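Local atomic coordinates of beta-galactosidase/beta-glucuronidase (Faecalibacterium prausnitzii L2-6, PDB entry 6MVF), a protein that binds flavin mononucleotide and, as a member of glycosyl hydrolase family 2, probably splits terminal beta-glucuronic acid from glycosides. Residues A[95-99]-A[138-143]; A[182-186]-A[197-202]; A[507-511]-A[564-568]. All coordinates share one frame; numbering follows the deposited sequence.

Contact 1: residues A[95-99]-A[138-143]; sequences AAALD and VSNEDT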
ATOM      1  N   ALA A  95      17.661  22.888  -1.523  1.00 33.00           N
ATOM      2  CA  ALA A  95      19.093  23.127  -1.367  1.00 35.28           C
ATOM      3  C   ALA A  95      19.751  23.236  -2.743  1.00 33.24           C
ATOM      4  O   ALA A  95      19.409  22.503  -3.679  1.00 35.44           O
ATOM      5  CB  ALA A  95      19.777  22.025  -0.535  1.00 30.33           C
ATOM      6  N   ALA A  96      20.699  24.152  -2.881  1.00 31.12           N
ATOM      7  CA  ALA A  96      21.441  24.314  -4.126  1.00 37.26           C
ATOM      8  C   ALA A  96      22.911  24.496  -3.765  1.00 34.54           C
ATOM      9  O   ALA A  96      23.313  25.563  -3.289  1.00 34.74           O
ATOM     10  CB  ALA A  96      20.912  25.496  -4.945  1.00 27.22           C
ATOM     11  N   ALA A  97      23.711  23.464  -4.006  1.00 28.80           N
ATOM     12  CA  ALA A  97      25.095  23.441  -3.554  1.00 36.67           C
ATOM     13  C   ALA A  97      25.996  23.927  -4.681  1.00 38.27           C
ATOM     14  O   ALA A  97      26.071  23.268  -5.724  1.00 37.15           O
ATOM     15  CB  ALA A  97      25.470  22.026  -3.122  1.00 26.38           C
ATOM     16  N   LEU A  98      26.689  25.062  -4.490  1.00 33.84           N
ATOM     17  CA  LEU A  98      26.766  25.859  -3.259  1.00 31.18           C
ATOM     18  C   LEU A  98      26.115  27.243  -3.366  1.00 34.29           C
ATOM     19  O   LEU A  98      25.851  27.903  -2.362  1.00 32.81           O
ATOM     20  CB  LEU A  98      28.223  26.070  -2.885  1.00 22.74           C
ATOM     21  CG  LEU A  98      29.007  24.818  -2.563  1.00 33.36           C
ATOM     22  CD1 LEU A  98      30.468  25.193  -2.331  1.00 35.40           C
ATOM     23  CD2 LEU A  98      28.395  24.138  -1.332  1.00 33.45           C
ATOM     24  N   ASP A  99      25.893  27.673  -4.605  1.00 39.09           N
ATOM     25  CA  ASP A  99      25.539  29.040  -4.965  1.00 37.27           C
ATOM     26  C   ASP A  99      24.570  28.946  -6.128  1.00 39.06           C
ATOM     27  O   ASP A  99      24.775  28.125  -7.026  1.00 44.77           O
ATOM     28  CB  ASP A  99      26.798  29.827  -5.360  1.00 40.23           C
ATOM     29  CG  ASP A  99      26.588  31.333  -5.370  1.00 58.49           C
ATOM     30  OD1 ASP A  99      25.444  31.786  -5.136  1.00 59.67           O
ATOM     31  OD2 ASP A  99      27.578  32.072  -5.614  1.00 67.59           O
ATOM     32  N   VAL A 138      23.599  26.755 -10.859  1.00 38.19           N
ATOM     33  CA  VAL A 138      24.175  26.276  -9.610  1.00 37.81           C
ATOM     34  C   VAL A 138      25.686  26.171  -9.774  1.00 33.18           C
ATOM     35  O   VAL A 138      26.167  25.618 -10.764  1.00 34.76           O
ATOM     36  CB  VAL A 138      23.583  24.911  -9.215  1.00 36.34           C
ATOM     37  CG1 VAL A 138      24.185  24.419  -7.899  1.00 34.16           C
ATOM     38  CG2 VAL A 138      22.087  24.995  -9.136  1.00 33.54           C
ATOM     39  N   SER A 139      26.428  26.675  -8.804  1.00 30.73           N
ATOM     40  CA  SER A 139      27.880  26.601  -8.826  1.00 30.37           C
ATOM     41  C   SER A 139      28.386  26.050  -7.502  1.00 33.37           C
ATOM     42  O   SER A 139      28.020  26.562  -6.438  1.00 29.41           O
ATOM     43  CB  SER A 139      28.499  27.971  -9.079  1.00 27.69           C
ATOM     44  OG  SER A 139      29.912  27.891  -8.926  1.00 37.90           O
ATOM     45  N   ASN A 140      29.242  25.025  -7.565  1.00 27.50           N
ATOM     46  CA  ASN A 140      29.945  24.554  -6.377  1.00 31.45           C
ATOM     47  C   ASN A 140      31.416  24.985  -6.361  1.00 33.62           C
ATOM     48  O   ASN A 140      32.255  24.339  -5.719  1.00 34.87           O
ATOM     49  CB  ASN A 140      29.800  23.038  -6.233  1.00 29.06           C
ATOM     50  CG  ASN A 140      30.568  22.259  -7.289  1.00 32.83           C
ATOM     51  OD1 ASN A 140      30.825  22.750  -8.384  1.00 28.66           O
ATOM     52  ND2 ASN A 140      30.924  21.018  -6.955  1.00 30.70           N
ATOM     53  N   GLU A 141      31.737  26.079  -7.048  1.00 35.95           N
ATOM     54  CA  GLU A 141      33.070  26.668  -7.014  1.00 39.76           C
ATOM     55  C   GLU A 141      33.244  27.525  -5.766  1.00 41.64           C
ATOM     56  O   GLU A 141      32.273  28.075  -5.229  1.00 42.87           O
ATOM     57  CB  GLU A 141      33.308  27.518  -8.266  1.00 31.12           C
ATOM     58  CG  GLU A 141      33.631  26.699  -9.518  1.00 38.32           C
ATOM     59  CD  GLU A 141      33.503  27.484 -10.828  1.00 49.95           C
ATOM     60  OE1 GLU A 141      32.413  28.070 -11.116  1.00 46.82           O
ATOM     61  OE2 GLU A 141      34.506  27.494 -11.579  1.00 53.68           O
ATOM     62  N   ASP A 142      34.498  27.628  -5.307  1.00 39.18           N
ATOM     63  CA  ASP A 142      34.864  28.523  -4.205  1.00 39.12           C
ATOM     64  C   ASP A 142      34.567  29.987  -4.552  1.00 39.31           C
ATOM     65  O   ASP A 142      34.530  30.372  -5.723  1.00 48.67           O
ATOM     66  CB  ASP A 142      36.349  28.343  -3.888  1.00 40.12           C
ATOM     67  CG  ASP A 142      36.727  28.818  -2.495  1.00 56.81           C
ATOM     68  OD1 ASP A 142      35.843  29.294  -1.744  1.00 52.43           O
ATOM     69  OD2 ASP A 142      37.923  28.697  -2.148  1.00 61.80           O
ATOM     70  N   THR A 143      34.314  30.804  -3.536  1.00 36.88           N
ATOM     71  CA  THR A 143      34.135  32.242  -3.704  1.00 35.96           C
ATOM     72  C   THR A 143      34.729  32.941  -2.494  1.00 42.33           C
ATOM     73  O   THR A 143      34.923  32.318  -1.447  1.00 48.51           O
ATOM     74  CB  THR A 143      32.667  32.682  -3.836  1.00 41.64           C
ATOM     75  OG1 THR A 143      32.114  32.900  -2.533  1.00 38.81           O
ATOM     76  CG2 THR A 143      31.816  31.674  -4.606  1.00 41.97           C
TER
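S139 meets L98 and D99 chiefly through backbone hydrogen bonds. L98 N donates to S139 O over 2.8 Å, while D99 N reaches the same oxygen only through a weak bond, bent to 122° at the hydrogen. In return S139 N donates to D99 O at 2.8 Å, a much straighter bond, and V138 CA lies 3.2 Å from D99 O, a CA-H...O contact. Two consecutive residues opposite one make this a classic beta bulge. It lies where strand 99-104 begins to pair antiparallel with strand 131-139, in the six-stranded sheet of the sugar-binding domain, and the peptide bond before L98 is cis. The loop that ends here comes from strand 88-93 of another sheet, so the bulge sits where the chain passes between two sheets.

Apolar contacts flank the backbone bonds. CG of L98 comes over N140, 3.9 Å from its CA, because CG stands anti to the carbonyl carbon (chi1 -63°); with alanine at L98 the branch is lost, which would probably open a gap beside CA and CB of N140. On the other flank, CB of A96 packs near CG2 of V138, small and beta-branched groups suiting this buried place.

Polar side chains shape the turn beyond the strand. S139 OG accepts from E141 N at 3.2 Å, an ST turn for which a short hydroxyl is well suited. The amide of N140 leads away from the contact, with OD1 accepting from T69 N and ND2 donating to F155 O.

Contact 2: residues A[182-186]-A[197-202]; sequences GIMVT and FEIKSF. With FMN (flavin mononucleotide), chain G.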
ATOM      1  N   GLY A 182       6.843  29.474   8.480  1.00 31.84           N
ATOM      2  CA  GLY A 182       5.748  30.381   8.764  1.00 30.76           C
ATOM      3  C   GLY A 182       5.179  30.266  10.160  1.00 28.87           C
ATOM      4  O   GLY A 182       4.233  30.987  10.488  1.00 26.99           O
ATOM      5  N   ILE A 183       5.725  29.387  10.995  1.00 34.92           N
ATOM      6  CA  ILE A 183       5.220  29.195  12.350  1.00 31.31           C
ATOM      7  C   ILE A 183       6.383  28.768  13.241  1.00 28.99           C
ATOM      8  O   ILE A 183       7.247  27.985  12.830  1.00 23.32           O
ATOM      9  CB  ILE A 183       4.055  28.176  12.351  1.00 28.03           C
ATOM     10  CG1 ILE A 183       3.361  28.125  13.706  1.00 31.94           C
ATOM     11  CG2 ILE A 183       4.531  26.799  11.936  1.00 27.44           C
ATOM     12  CD1 ILE A 183       2.056  27.373  13.667  1.00 25.68           C
ATOM     13  N   MET A 184       6.437  29.334  14.442  1.00 28.22           N
ATOM     14  CA  MET A 184       7.390  28.909  15.453  1.00 31.08           C
ATOM     15  C   MET A 184       6.650  28.475  16.719  1.00 29.84           C
ATOM     16  O   MET A 184       5.633  29.069  17.107  1.00 25.96           O
ATOM     17  CB  MET A 184       8.410  30.007  15.751  1.00 30.22           C
ATOM     18  CG  MET A 184       7.836  31.249  16.359  1.00 40.80           C
ATOM     19  SD  MET A 184       9.128  32.480  16.579  1.00 48.59           S
ATOM     20  CE  MET A 184      10.225  31.676  17.759  1.00 39.86           C
ATOM     21  N   VAL A 185       7.142  27.403  17.334  1.00 25.68           N
ATOM     22  CA  VAL A 185       6.451  26.745  18.434  1.00 27.65           C
ATOM     23  C   VAL A 185       7.466  26.481  19.529  1.00 27.55           C
ATOM     24  O   VAL A 185       8.445  25.763  19.309  1.00 27.13           O
ATOM     25  CB  VAL A 185       5.776  25.426  17.996  1.00 28.70           C
ATOM     26  CG1 VAL A 185       4.962  24.837  19.135  1.00 25.97           C
ATOM     27  CG2 VAL A 185       4.902  25.624  16.725  1.00 22.27           C
ATOM     28  N   THR A 186       7.224  27.035  20.709  1.00 24.10           N
ATOM     29  CA  THR A 186       8.069  26.769  21.860  1.00 20.54           C
ATOM     30  C   THR A 186       7.281  25.976  22.887  1.00 21.49           C
ATOM     31  O   THR A 186       6.465  26.546  23.619  1.00 25.44           O
ATOM     32  CB  THR A 186       8.581  28.082  22.458  1.00 27.92           C
ATOM     33  OG1 THR A 186       9.222  28.855  21.432  1.00 25.82           O
ATOM     34  CG2 THR A 186       9.563  27.813  23.585  1.00 25.91           C
ATOM     35  N   PHE A 197       2.476  25.740  24.904  1.00 28.98           N
ATOM     36  CA  PHE A 197       2.984  25.872  23.544  1.00 26.68           C
ATOM     37  C   PHE A 197       2.848  27.349  23.245  1.00 31.15           C
ATOM     38  O   PHE A 197       1.743  27.815  22.953  1.00 35.92           O
ATOM     39  CB  PHE A 197       2.186  25.043  22.540  1.00 23.85           C
ATOM     40  CG  PHE A 197       2.235  23.571  22.799  1.00 26.18           C
ATOM     41  CD1 PHE A 197       1.629  23.023  23.920  1.00 23.96           C
ATOM     42  CD2 PHE A 197       2.887  22.722  21.910  1.00 28.01           C
ATOM     43  CE1 PHE A 197       1.686  21.645  24.151  1.00 35.72           C
ATOM     44  CE2 PHE A 197       2.944  21.340  22.128  1.00 23.57           C
ATOM     45  CZ  PHE A 197       2.340  20.793  23.238  1.00 27.40           C
ATOM     46  N   GLU A 198       3.937  28.093  23.380  1.00 27.55           N
ATOM     47  CA  GLU A 198       3.954  29.451  22.874  1.00 26.82           C
ATOM     48  C   GLU A 198       4.125  29.353  21.376  1.00 26.24           C
ATOM     49  O   GLU A 198       5.088  28.752  20.897  1.00 32.15           O
ATOM     50  CB  GLU A 198       5.079  30.263  23.502  1.00 30.71           C
ATOM     51  CG  GLU A 198       5.007  30.295  25.010  1.00 41.94           C
ATOM     52  CD  GLU A 198       6.281  30.850  25.637  1.00 60.42           C
ATOM     53  OE1 GLU A 198       6.477  32.089  25.564  1.00 66.37           O
ATOM     54  OE2 GLU A 198       7.089  30.049  26.181  1.00 50.14           O
ATOM     55  N   ILE A 199       3.182  29.914  20.642  1.00 24.84           N
ATOM     56  CA  ILE A 199       3.125  29.813  19.194  1.00 28.96           C
ATOM     57  C   ILE A 199       3.104  31.216  18.605  1.00 28.61           C
ATOM     58  O   ILE A 199       2.414  32.108  19.123  1.00 36.57           O
ATOM     59  CB  ILE A 199       1.868  29.023  18.765  1.00 33.41           C
ATOM     60  CG1 ILE A 199       1.869  27.644  19.418  1.00 24.40           C
ATOM     61  CG2 ILE A 199       1.762  28.923  17.240  1.00 29.47           C
ATOM     62  CD1 ILE A 199       0.493  27.046  19.451  1.00 31.92           C
ATOM     63  N   LYS A 200       3.855  31.412  17.530  1.00 23.84           N
ATOM     64  CA  LYS A 200       3.678  32.581  16.681  1.00 32.05           C
ATOM     65  C   LYS A 200       3.700  32.142  15.225  1.00 30.46           C
ATOM     66  O   LYS A 200       4.571  31.369  14.816  1.00 34.66           O
ATOM     67  CB  LYS A 200       4.756  33.641  16.942  1.00 31.23           C
ATOM     68  CG  LYS A 200       4.499  34.984  16.225  1.00 35.45           C
ATOM     69  CD  LYS A 200       4.902  36.167  17.120  1.00 41.16           C
ATOM     70  CE  LYS A 200       5.056  37.488  16.357  1.00 39.69           C
ATOM     71  NZ  LYS A 200       6.494  37.943  16.339  1.00 57.08           N
ATOM     72  N   SER A 201       2.734  32.612  14.451  1.00 26.76           N
ATOM     73  CA  SER A 201       2.740  32.426  13.008  1.00 31.68           C
ATOM     74  C   SER A 201       2.811  33.794  12.339  1.00 36.13           C
ATOM     75  O   SER A 201       2.650  34.836  12.981  1.00 36.17           O
ATOM     76  CB  SER A 201       1.510  31.646  12.536  1.00 28.83           C
ATOM     77  OG  SER A 201       0.308  32.336  12.846  1.00 31.26           O
ATOM     78  N   PHE A 202       3.060  33.791  11.034  1.00 31.97           N
ATOM     79  CA  PHE A 202       3.360  35.022  10.309  1.00 32.73           C
ATOM     80  C   PHE A 202       2.565  35.035   9.019  1.00 39.94           C
ATOM     81  O   PHE A 202       2.720  34.142   8.182  1.00 38.65           O
ATOM     82  CB  PHE A 202       4.858  35.137  10.035  1.00 32.84           C
ATOM     83  CG  PHE A 202       5.685  35.049  11.278  1.00 37.84           C
ATOM     84  CD1 PHE A 202       5.920  36.177  12.050  1.00 37.68           C
ATOM     85  CD2 PHE A 202       6.200  33.832  11.700  1.00 36.80           C
ATOM     86  CE1 PHE A 202       6.662  36.100  13.212  1.00 36.81           C
ATOM     87  CE2 PHE A 202       6.953  33.747  12.856  1.00 40.51           C
ATOM     88  CZ  PHE A 202       7.180  34.884  13.615  1.00 42.51           C
TER
HETATM   89  N1  FMN G 801       9.307  36.950  10.708  1.00 47.93           N
HETATM   90  C2  FMN G 801       8.571  36.825   9.601  1.00 55.69           C
HETATM   91  O2  FMN G 801       8.125  37.812   9.013  1.00 51.89           O
HETATM   92  N3  FMN G 801       8.293  35.660   9.058  1.00 54.37           N
HETATM   93  C4  FMN G 801       8.691  34.533   9.561  1.00 46.26           C
HETATM   94  O4  FMN G 801       8.428  33.456   9.050  1.00 47.31           O
HETATM   95  C4A FMN G 801       9.466  34.589  10.752  1.00 44.32           C
HETATM   96  N5  FMN G 801       9.880  33.459  11.252  1.00 50.25           N
HETATM   97  C5A FMN G 801      10.605  33.434  12.352  1.00 56.99           C
HETATM   98  C6  FMN G 801      11.017  32.226  12.852  1.00 50.97           C
HETATM   99  C7  FMN G 801      11.752  32.176  13.982  1.00 52.24           C
HETATM  100  C7M FMN G 801      12.196  30.869  14.512  1.00 47.16           C
HETATM  101  C8  FMN G 801      12.124  33.416  14.651  1.00 58.17           C
HETATM  102  C8M FMN G 801      12.952  33.371  15.886  1.00 46.27           C
HETATM  103  C9  FMN G 801      11.705  34.627  14.145  1.00 58.86           C
HETATM  104  C9A FMN G 801      10.947  34.686  13.016  1.00 54.27           C
HETATM  105  N10 FMN G 801      10.550  35.904  12.486  1.00 55.32           N
HETATM  106  C10 FMN G 801       9.777  35.881  11.326  1.00 48.11           C
HETATM  107  C1' FMN G 801      10.912  37.094  13.243  1.00 62.26           C
HETATM  108  C2' FMN G 801      11.849  38.152  12.712  1.00 64.55           C
HETATM  109  O2' FMN G 801      13.099  37.649  13.108  1.00 70.41           O
HETATM  110  C3' FMN G 801      11.704  39.484  13.415  1.00 69.11           C
HETATM  111  O3' FMN G 801      10.448  39.545  14.055  1.00 76.11           O
HETATM  112  C4' FMN G 801      11.736  40.687  12.500  1.00 75.22           C
HETATM  113  O4' FMN G 801      10.946  40.347  11.371  1.00 78.98           O
HETATM  114  C5' FMN G 801      13.140  41.140  12.096  1.00 82.10           C
HETATM  115  O5' FMN G 801      13.511  40.616  10.833  1.00 85.62           O
HETATM  116  P   FMN G 801      14.997  40.603  10.282  1.00107.55           P
HETATM  117  O1P FMN G 801      14.781  40.731   8.827  1.00 84.07           O
HETATM  118  O2P FMN G 801      15.670  41.765  10.952  1.00 94.00           O
HETATM  119  O3P FMN G 801      15.667  39.328  10.667  1.00 94.16           O
HETATM  120  O   HOH W   1       5.861  27.287  26.310  1.00 33.62           O
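M184 and K200 pair through two nearly straight backbone bonds, M184 N to K200 O at 2.8 Å and K200 N to M184 O at 3.0 Å. T186 and E198 form the next hydrogen-bonded pair, and at the other end F202 N donates to G182 O. Glycine suits position 182 because its backbone angles would jam a side chain against the preceding carbonyl.

One tightly packed face carries I183, V185, I199 and S201. I183 and I199 lie side by side, CD1 of I183 3.9 Å from CG2 of I199, and CG1 of V185 comes to the edge of the F197 ring. The strands form a beta hairpin, 183-189 with 195-204, in the second family 2 domain. Strands 211-217, 254-262 and 265-274 cover this face, a setting that suits I183, V185 and I199; S201 OG is hydrogen-bonded to Y214 OH.

The opposite face is looser around K200, E198 and T186: the K200 chain leads away, E198 is exposed, and a water lies within hydrogen-bonding distance of T186 O and E198 OE2. Its G182 end packs closely on the flavin, C4A lying 3.3 Å above the F202 ring plane. M184 CG stands between backbone N and carbonyl carbon (chi1 65°), and the extended chi2 brings SD to that ring's edge; the chi3 bend turns CE toward FMN C8M, 3.7 Å away. D174 and Y177 hydrogen-bond the cofactor.

Contact 3: residues A[507-511]-A[564-568]; sequences EEYQA and RKDSF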
ATOM      1  N   GLU A 507      40.647  -3.798  10.477  1.00 30.47           N
ATOM      2  CA  GLU A 507      39.392  -3.821  11.219  1.00 32.25           C
ATOM      3  C   GLU A 507      39.639  -4.102  12.695  1.00 30.76           C
ATOM      4  O   GLU A 507      38.925  -3.593  13.560  1.00 30.43           O
ATOM      5  CB  GLU A 507      38.455  -4.879  10.611  1.00 27.50           C
ATOM      6  CG  GLU A 507      37.038  -4.852  11.146  1.00 28.59           C
ATOM      7  CD  GLU A 507      36.062  -5.838  10.469  1.00 34.18           C
ATOM      8  OE1 GLU A 507      34.854  -5.725  10.785  1.00 30.08           O
ATOM      9  OE2 GLU A 507      36.477  -6.708   9.646  1.00 30.17           O
ATOM     10  N   GLU A 508      40.653  -4.910  13.000  1.00 25.96           N
ATOM     11  CA  GLU A 508      40.937  -5.243  14.385  1.00 26.31           C
ATOM     12  C   GLU A 508      41.422  -4.023  15.156  1.00 27.53           C
ATOM     13  O   GLU A 508      41.086  -3.853  16.329  1.00 29.76           O
ATOM     14  CB  GLU A 508      41.976  -6.372  14.447  1.00 35.52           C
ATOM     15  CG  GLU A 508      41.463  -7.766  14.060  1.00 33.79           C
ATOM     16  CD  GLU A 508      41.161  -7.919  12.556  1.00 43.42           C
ATOM     17  OE1 GLU A 508      41.836  -7.239  11.749  1.00 41.23           O
ATOM     18  OE2 GLU A 508      40.243  -8.710  12.180  1.00 48.07           O
ATOM     19  N   TYR A 509      42.210  -3.154  14.525  1.00 31.91           N
ATOM     20  CA  TYR A 509      42.758  -2.042  15.293  1.00 33.50           C
ATOM     21  C   TYR A 509      41.690  -1.002  15.571  1.00 27.55           C
ATOM     22  O   TYR A 509      41.676  -0.390  16.643  1.00 27.72           O
ATOM     23  CB  TYR A 509      43.957  -1.398  14.581  1.00 32.91           C
ATOM     24  CG  TYR A 509      44.553  -0.279  15.405  1.00 29.08           C
ATOM     25  CD1 TYR A 509      45.420  -0.549  16.465  1.00 29.00           C
ATOM     26  CD2 TYR A 509      44.203   1.043  15.165  1.00 32.36           C
ATOM     27  CE1 TYR A 509      45.934   0.480  17.246  1.00 31.00           C
ATOM     28  CE2 TYR A 509      44.702   2.073  15.939  1.00 31.21           C
ATOM     29  CZ  TYR A 509      45.569   1.792  16.976  1.00 33.63           C
ATOM     30  OH  TYR A 509      46.071   2.835  17.725  1.00 30.95           O
ATOM     31  N   GLN A 510      40.791  -0.797  14.617  1.00 31.38           N
ATOM     32  CA  GLN A 510      39.690   0.118  14.853  1.00 28.34           C
ATOM     33  C   GLN A 510      38.785  -0.386  15.964  1.00 26.48           C
ATOM     34  O   GLN A 510      38.249   0.418  16.732  1.00 29.14           O
ATOM     35  CB  GLN A 510      38.916   0.324  13.568  1.00 24.93           C
ATOM     36  CG  GLN A 510      37.916   1.457  13.613  1.00 28.12           C
ATOM     37  CD  GLN A 510      36.786   1.258  12.581  1.00 29.26           C
ATOM     38  OE1 GLN A 510      36.371   0.131  12.325  1.00 27.43           O
ATOM     39  NE2 GLN A 510      36.311   2.351  11.978  1.00 30.16           N
ATOM     40  N   ALA A 511      38.634  -1.708  16.092  1.00 29.49           N
ATOM     41  CA  ALA A 511      37.822  -2.264  17.176  1.00 28.72           C
ATOM     42  C   ALA A 511      38.491  -2.067  18.531  1.00 27.14           C
ATOM     43  O   ALA A 511      37.808  -1.780  19.520  1.00 30.58           O
ATOM     44  CB  ALA A 511      37.528  -3.749  16.933  1.00 22.89           C
ATOM     45  N   ARG A 564      28.163  -3.748   8.634  1.00 25.81           N
ATOM     46  CA  ARG A 564      28.516  -3.274   9.957  1.00 20.93           C
ATOM     47  C   ARG A 564      29.899  -3.791  10.322  1.00 31.41           C
ATOM     48  O   ARG A 564      30.129  -5.012  10.363  1.00 31.61           O
ATOM     49  CB  ARG A 564      27.479  -3.751  10.961  1.00 28.18           C
ATOM     50  CG  ARG A 564      26.098  -3.165  10.733  1.00 29.06           C
ATOM     51  CD  ARG A 564      25.015  -4.100  11.252  1.00 32.64           C
ATOM     52  NE  ARG A 564      23.691  -3.498  11.156  1.00 31.82           N
ATOM     53  CZ  ARG A 564      23.032  -3.334  10.010  1.00 46.45           C
ATOM     54  NH1 ARG A 564      23.580  -3.738   8.861  1.00 39.21           N
ATOM     55  NH2 ARG A 564      21.833  -2.750  10.009  1.00 44.24           N
ATOM     56  N   LYS A 565      30.825  -2.869  10.583  1.00 24.68           N
ATOM     57  CA  LYS A 565      32.149  -3.291  10.984  1.00 25.29           C
ATOM     58  C   LYS A 565      32.108  -3.815  12.416  1.00 29.92           C
ATOM     59  O   LYS A 565      31.112  -3.679  13.130  1.00 28.84           O
ATOM     60  CB  LYS A 565      33.134  -2.140  10.836  1.00 28.71           C
ATOM     61  CG  LYS A 565      33.188  -1.572   9.440  1.00 24.25           C
ATOM     62  CD  LYS A 565      34.128  -0.406   9.395  1.00 23.63           C
ATOM     63  CE  LYS A 565      33.958   0.349   8.115  1.00 26.36           C
ATOM     64  NZ  LYS A 565      34.753   1.605   8.192  1.00 30.25           N
ATOM     65  N   ASP A 566      33.205  -4.438  12.843  1.00 32.93           N
ATOM     66  CA  ASP A 566      33.223  -4.995  14.192  1.00 33.73           C
ATOM     67  C   ASP A 566      33.114  -3.893  15.246  1.00 31.49           C
ATOM     68  O   ASP A 566      32.596  -4.133  16.342  1.00 31.65           O
ATOM     69  CB  ASP A 566      34.482  -5.853  14.392  1.00 33.93           C
ATOM     70  CG  ASP A 566      34.387  -7.245  13.697  1.00 36.32           C
ATOM     71  OD1 ASP A 566      33.287  -7.675  13.236  1.00 31.23           O
ATOM     72  OD2 ASP A 566      35.444  -7.915  13.618  1.00 32.81           O
ATOM     73  N   SER A 567      33.566  -2.677  14.916  1.00 32.05           N
ATOM     74  CA  SER A 567      33.423  -1.539  15.822  1.00 32.34           C
ATOM     75  C   SER A 567      31.970  -1.234  16.114  1.00 31.60           C
ATOM     76  O   SER A 567      31.652  -0.731  17.198  1.00 29.72           O
ATOM     77  CB  SER A 567      34.074  -0.288  15.226  1.00 30.64           C
ATOM     78  OG  SER A 567      35.476  -0.362  15.307  1.00 40.09           O
ATOM     79  N   PHE A 568      31.093  -1.463  15.132  1.00 27.70           N
ATOM     80  CA  PHE A 568      29.668  -1.248  15.328  1.00 22.94           C
ATOM     81  C   PHE A 568      29.149  -2.066  16.508  1.00 27.02           C
ATOM     82  O   PHE A 568      28.419  -1.548  17.360  1.00 25.31           O
ATOM     83  CB  PHE A 568      28.945  -1.595  14.033  1.00 29.16           C
ATOM     84  CG  PHE A 568      27.454  -1.681  14.155  1.00 30.32           C
ATOM     85  CD1 PHE A 568      26.841  -2.853  14.617  1.00 24.96           C
ATOM     86  CD2 PHE A 568      26.656  -0.607  13.760  1.00 24.39           C
ATOM     87  CE1 PHE A 568      25.472  -2.924  14.718  1.00 30.55           C
ATOM     88  CE2 PHE A 568      25.281  -0.680  13.843  1.00 25.11           C
ATOM     89  CZ  PHE A 568      24.683  -1.829  14.324  1.00 25.65           C
TER
HETATM   90  O   HOH W   2      36.220  -2.336  13.275  1.00 27.65           O
HETATM   91  O   HOH W   3      35.948  -9.080  10.672  1.00 33.20           O
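E507 reaches across to D566 with an extended side chain, CG anti to the backbone N (chi1 -171°). Its OE1 accepts from D566 N at 2.9 Å through the anti lone pair, the one turned away from OE2. The two carboxylates stack with their planes 25° apart, and E507 OE1 lies 3.5 Å from D566 OD1, a pairing of like charges. A water bridges the two carboxylates, donating to E507 OE2 at 2.6 Å and to D566 OD2 at 3.2 Å, and probably softens the repulsion.

Beside this pair, A511 and S567 bring the backbones closest, 4.7 Å between their CA atoms, a closeness that suits two small residues. A second water joins the helices: it donates to E507 O and to Q510 OE1 and accepts from S567 OG at 2.9 Å. The chain of K565 crosses that of Q510 at about a right angle, with K565 CD 3.7 Å from Q510 OE1.

The next shell fixes these groups. R587 forms a salt bridge with E507 OE1, probably offsetting the crowded negative charge, and G585 N donates to D566 OD2. K565 NZ pairs with D537, while Q510 NE2 donates to C489 O; both nitrogens also bond G555 O, so the two long side chains share an acceptor.

The contact thus joins helices 507-522 and 566-575, which follow the seventh and eighth parallel strands, 482-487 and 529-532, as neighbouring helices of a (beta/alpha)8 TIM barrel.

The three contacts follow one another along the chain, each closing before the next opens, and each lies in a different family 2 domain: contact 1 in the sugar-binding domain, contact 2 in the following beta domain, contact 3 in the TIM barrel. They share no sheet or helix and do not touch. The centres of contacts 1 and 2 are about 32 Å apart, those of 1 and 3 about 36 Å, and those of 2 and 3 about 45 Å, the last two lying on opposite sides of the chain's centre. Only contact 2 borders the flavin; the helix pair of contact 3 is thus remote from the cofactor, about 32 Å between the nearest atoms of the two contacts.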